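Local coordinates for protein tRNA (cytosine(72)-C(5))-methyltransferase (Pyrococcus horikoshii, PDB 5ZVE) that methylates the C5 position of cytosine 72 in several tRNAs, using S-adenosyl-L-methionine as the methyl donor, at residues D256-P261 with A298-A303. Numbering follows the deposited sequence.
Sequences DARKLP and ARYQRA. With SAH (S-adenosyl-L-homocysteine), chain C.
The guanidinium of R258 turns one face to the Y300 ring, meeting it at CE1, 3.3 Å from NH2; the ring in turn offers its edge, the two planes lying 65° apart, and adenine N7 of S-adenosyl-L-homocysteine lies in the ring plane at its edge. At the in-plane edge of the guanidinium sits the D256 carboxylate, gripped side-on: NE bonds the syn lone pair of OD1, and NH1 forms a salt bridge with OD2 at 2.8 Å. A bend at chi3 (-52°) turns the arginine's end back to D256, while its CD rests on the CB of A303 at 3.5 Å, where alanine's small side chain lets the 3-10 turn approach helix 291-310.

D256 OD1 also accepts, from above the carboxylate plane, the backbone N of R258, closing an Asx turn, and takes adenine N6, 3.0 Å from OD1. The other N6 bond runs to Y300 OH, 2.6 Å away; CG anti to the backbone N (chi1 -179°) points the long phenol at the base. In the loop after strand 250-254, the backbone N of A257 donates to adenine N1 at 3.0 Å. With an alanine in place of D256, N6 would probably lose one acceptor and the R258 guanidinium its counter-charge. D256 and Y300 both bind S-adenosyl-L-methionine: D256 and the A257 N-H read adenine's Watson-Crick edge, as expected in a class I methyltransferase, Y300 takes N6 from the N7 side, and the R258 charge probably steadies the carboxylate as its anion.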
loop_
_atom_site.group_PDB
_atom_site.type_symbol
_atom_site.label_atom_id
_atom_site.label_comp_id
_atom_site.label_asym_id
_atom_site.label_seq_id
_atom_site.Cartn_x
_atom_site.Cartn_y
_atom_site.Cartn_z
ATOM N N ASP A 256 19.931 10.001 -2.483
ATOM C CA ASP A 256 19.791 8.826 -3.337
ATOM C C ASP A 256 20.307 7.607 -2.575
ATOM O O ASP A 256 21.505 7.491 -2.313
ATOM C CB ASP A 256 20.554 9.023 -4.651
ATOM C CG ASP A 256 20.449 7.827 -5.585
ATOM O OD1 ASP A 256 19.720 6.862 -5.270
ATOM O OD2 ASP A 256 21.113 7.847 -6.642
ATOM N N ALA A 257 19.395 6.703 -2.223
ATOM C CA ALA A 257 19.725 5.545 -1.388
ATOM C C ALA A 257 20.723 4.598 -2.044
ATOM O O ALA A 257 21.357 3.791 -1.368
ATOM C CB ALA A 257 18.466 4.790 -1.025
ATOM N N ARG A 258 20.848 4.691 -3.364
ATOM C CA ARG A 258 21.791 3.863 -4.102
ATOM C C ARG A 258 23.236 4.222 -3.771
ATOM O O ARG A 258 24.149 3.437 -4.014
ATOM C CB ARG A 258 21.546 3.998 -5.604
ATOM C CG ARG A 258 20.228 3.401 -6.057
ATOM C CD ARG A 258 19.920 3.766 -7.497
ATOM N NE ARG A 258 19.998 5.201 -7.729
ATOM C CZ ARG A 258 19.868 5.767 -8.921
ATOM N NH1 ARG A 258 19.950 7.083 -9.044
ATOM N NH2 ARG A 258 19.667 5.013 -9.992
ATOM N N LYS A 259 23.430 5.414 -3.222
ATOM C CA LYS A 259 24.744 5.855 -2.772
ATOM C C LYS A 259 24.935 5.663 -1.269
ATOM O O LYS A 259 25.854 6.231 -0.692
ATOM C CB LYS A 259 24.965 7.324 -3.140
ATOM C CG LYS A 259 24.784 7.632 -4.621
ATOM C CD LYS A 259 25.136 9.075 -4.926
ATOM C CE LYS A 259 26.618 9.226 -5.228
ATOM N NZ LYS A 259 26.953 8.687 -6.575
ATOM N N LEU A 260 24.071 4.863 -0.643
ATOM C CA LEU A 260 24.126 4.634 0.808
ATOM C C LEU A 260 25.517 4.381 1.416
ATOM O O LEU A 260 25.828 4.945 2.469
ATOM C CB LEU A 260 23.221 3.460 1.202
ATOM C CG LEU A 260 23.306 3.136 2.703
ATOM C CD1 LEU A 260 22.813 4.290 3.561
ATOM C CD2 LEU A 260 22.600 1.861 3.066
ATOM N N PRO A 261 26.359 3.539 0.778
ATOM C CA PRO A 261 27.683 3.327 1.375
ATOM C C PRO A 261 28.530 4.591 1.536
ATOM O O PRO A 261 29.572 4.522 2.182
ATOM C CB PRO A 261 28.348 2.353 0.399
ATOM C CG PRO A 261 27.220 1.597 -0.186
ATOM C CD PRO A 261 26.127 2.615 -0.349
ATOM N N ALA A 298 13.260 -3.659 -12.025
ATOM C CA ALA A 298 14.049 -4.715 -11.397
ATOM C C ALA A 298 15.529 -4.354 -11.424
ATOM O O ALA A 298 16.247 -4.557 -10.442
ATOM C CB ALA A 298 13.818 -6.043 -12.084
ATOM N N ARG A 299 15.979 -3.816 -12.554
ATOM C CA ARG A 299 17.373 -3.405 -12.696
ATOM C C ARG A 299 17.659 -2.237 -11.759
ATOM O O ARG A 299 18.727 -2.155 -11.151
ATOM C CB ARG A 299 17.683 -3.036 -14.153
ATOM C CG ARG A 299 19.146 -2.700 -14.430
ATOM C CD ARG A 299 19.442 -2.644 -15.935
ATOM N NE ARG A 299 18.606 -1.667 -16.630
ATOM C CZ ARG A 299 17.603 -1.981 -17.445
ATOM N NH1 ARG A 299 17.308 -3.254 -17.679
ATOM N NH2 ARG A 299 16.895 -1.021 -18.029
ATOM N N TYR A 300 16.675 -1.360 -11.617
ATOM C CA TYR A 300 16.788 -0.204 -10.736
ATOM C C TYR A 300 16.913 -0.632 -9.268
ATOM O O TYR A 300 17.651 -0.025 -8.497
ATOM C CB TYR A 300 15.575 0.709 -10.941
ATOM C CG TYR A 300 15.542 1.970 -10.105
ATOM C CD1 TYR A 300 16.552 2.919 -10.201
ATOM C CD2 TYR A 300 14.478 2.229 -9.247
ATOM C CE1 TYR A 300 16.516 4.082 -9.451
ATOM C CE2 TYR A 300 14.431 3.389 -8.493
ATOM C CZ TYR A 300 15.452 4.312 -8.598
ATOM O OH TYR A 300 15.415 5.470 -7.852
ATOM N N GLN A 301 16.207 -1.694 -8.892
ATOM C CA GLN A 301 16.218 -2.172 -7.509
ATOM C C GLN A 301 17.561 -2.792 -7.115
ATOM O O GLN A 301 17.970 -2.714 -5.957
ATOM C CB GLN A 301 15.095 -3.188 -7.294
ATOM C CG GLN A 301 13.695 -2.593 -7.411
ATOM C CD GLN A 301 12.647 -3.651 -7.647
ATOM O OE1 GLN A 301 12.967 -4.769 -8.046
ATOM N NE2 GLN A 301 11.384 -3.303 -7.421
ATOM N N ARG A 302 18.242 -3.403 -8.084
ATOM C CA ARG A 302 19.529 -4.045 -7.836
ATOM C C ARG A 302 20.563 -3.061 -7.314
ATOM O O ARG A 302 21.433 -3.425 -6.527
ATOM C CB ARG A 302 20.049 -4.731 -9.098
ATOM C CG ARG A 302 19.368 -6.055 -9.380
ATOM C CD ARG A 302 19.800 -6.653 -10.708
ATOM N NE ARG A 302 18.824 -7.635 -11.168
ATOM C CZ ARG A 302 18.106 -7.505 -12.277
ATOM N NH1 ARG A 302 18.276 -6.448 -13.059
ATOM N NH2 ARG A 302 17.232 -8.444 -12.618
ATOM N N ALA A 303 20.472 -1.816 -7.762
ATOM C CA ALA A 303 21.353 -0.771 -7.266
ATOM C C ALA A 303 21.159 -0.555 -5.767
ATOM O O ALA A 303 22.136 -0.438 -5.025
ATOM C CB ALA A 303 21.120 0.520 -8.037
HETATM N N SAH C . 8.480 2.155 2.796
HETATM C CA SAH C . 7.512 3.236 2.648
HETATM C CB SAH C . 7.036 3.363 1.201
HETATM C CG SAH C . 8.101 3.152 0.121
HETATM S SD SAH C . 7.509 3.733 -1.487
HETATM C C SAH C . 6.326 3.111 3.608
HETATM O O SAH C . 6.104 2.069 4.225
HETATM O OXT SAH C . 5.558 4.054 3.795
HETATM C "C5'" SAH C . 9.171 3.790 -2.215
HETATM C "C4'" SAH C . 9.946 5.071 -1.915
HETATM O "O4'" SAH C . 11.229 5.005 -2.503
HETATM C "C3'" SAH C . 9.302 6.342 -2.455
HETATM O "O3'" SAH C . 8.942 7.169 -1.373
HETATM C "C2'" SAH C . 10.384 7.043 -3.255
HETATM O "O2'" SAH C . 10.474 8.394 -2.876
HETATM C "C1'" SAH C . 11.644 6.314 -2.834
HETATM N N9 SAH C . 12.711 6.308 -3.859
HETATM C C8 SAH C . 12.602 6.101 -5.211
HETATM N N7 SAH C . 13.839 6.174 -5.759
HETATM C C5 SAH C . 14.734 6.427 -4.778
HETATM C C6 SAH C . 16.114 6.599 -4.779
HETATM N N6 SAH C . 16.812 6.523 -5.910
HETATM N N1 SAH C . 16.763 6.847 -3.589
HETATM C C2 SAH C . 16.047 6.927 -2.409
HETATM N N3 SAH C . 14.679 6.758 -2.416
HETATM C C4 SAH C . 14.035 6.511 -3.582
#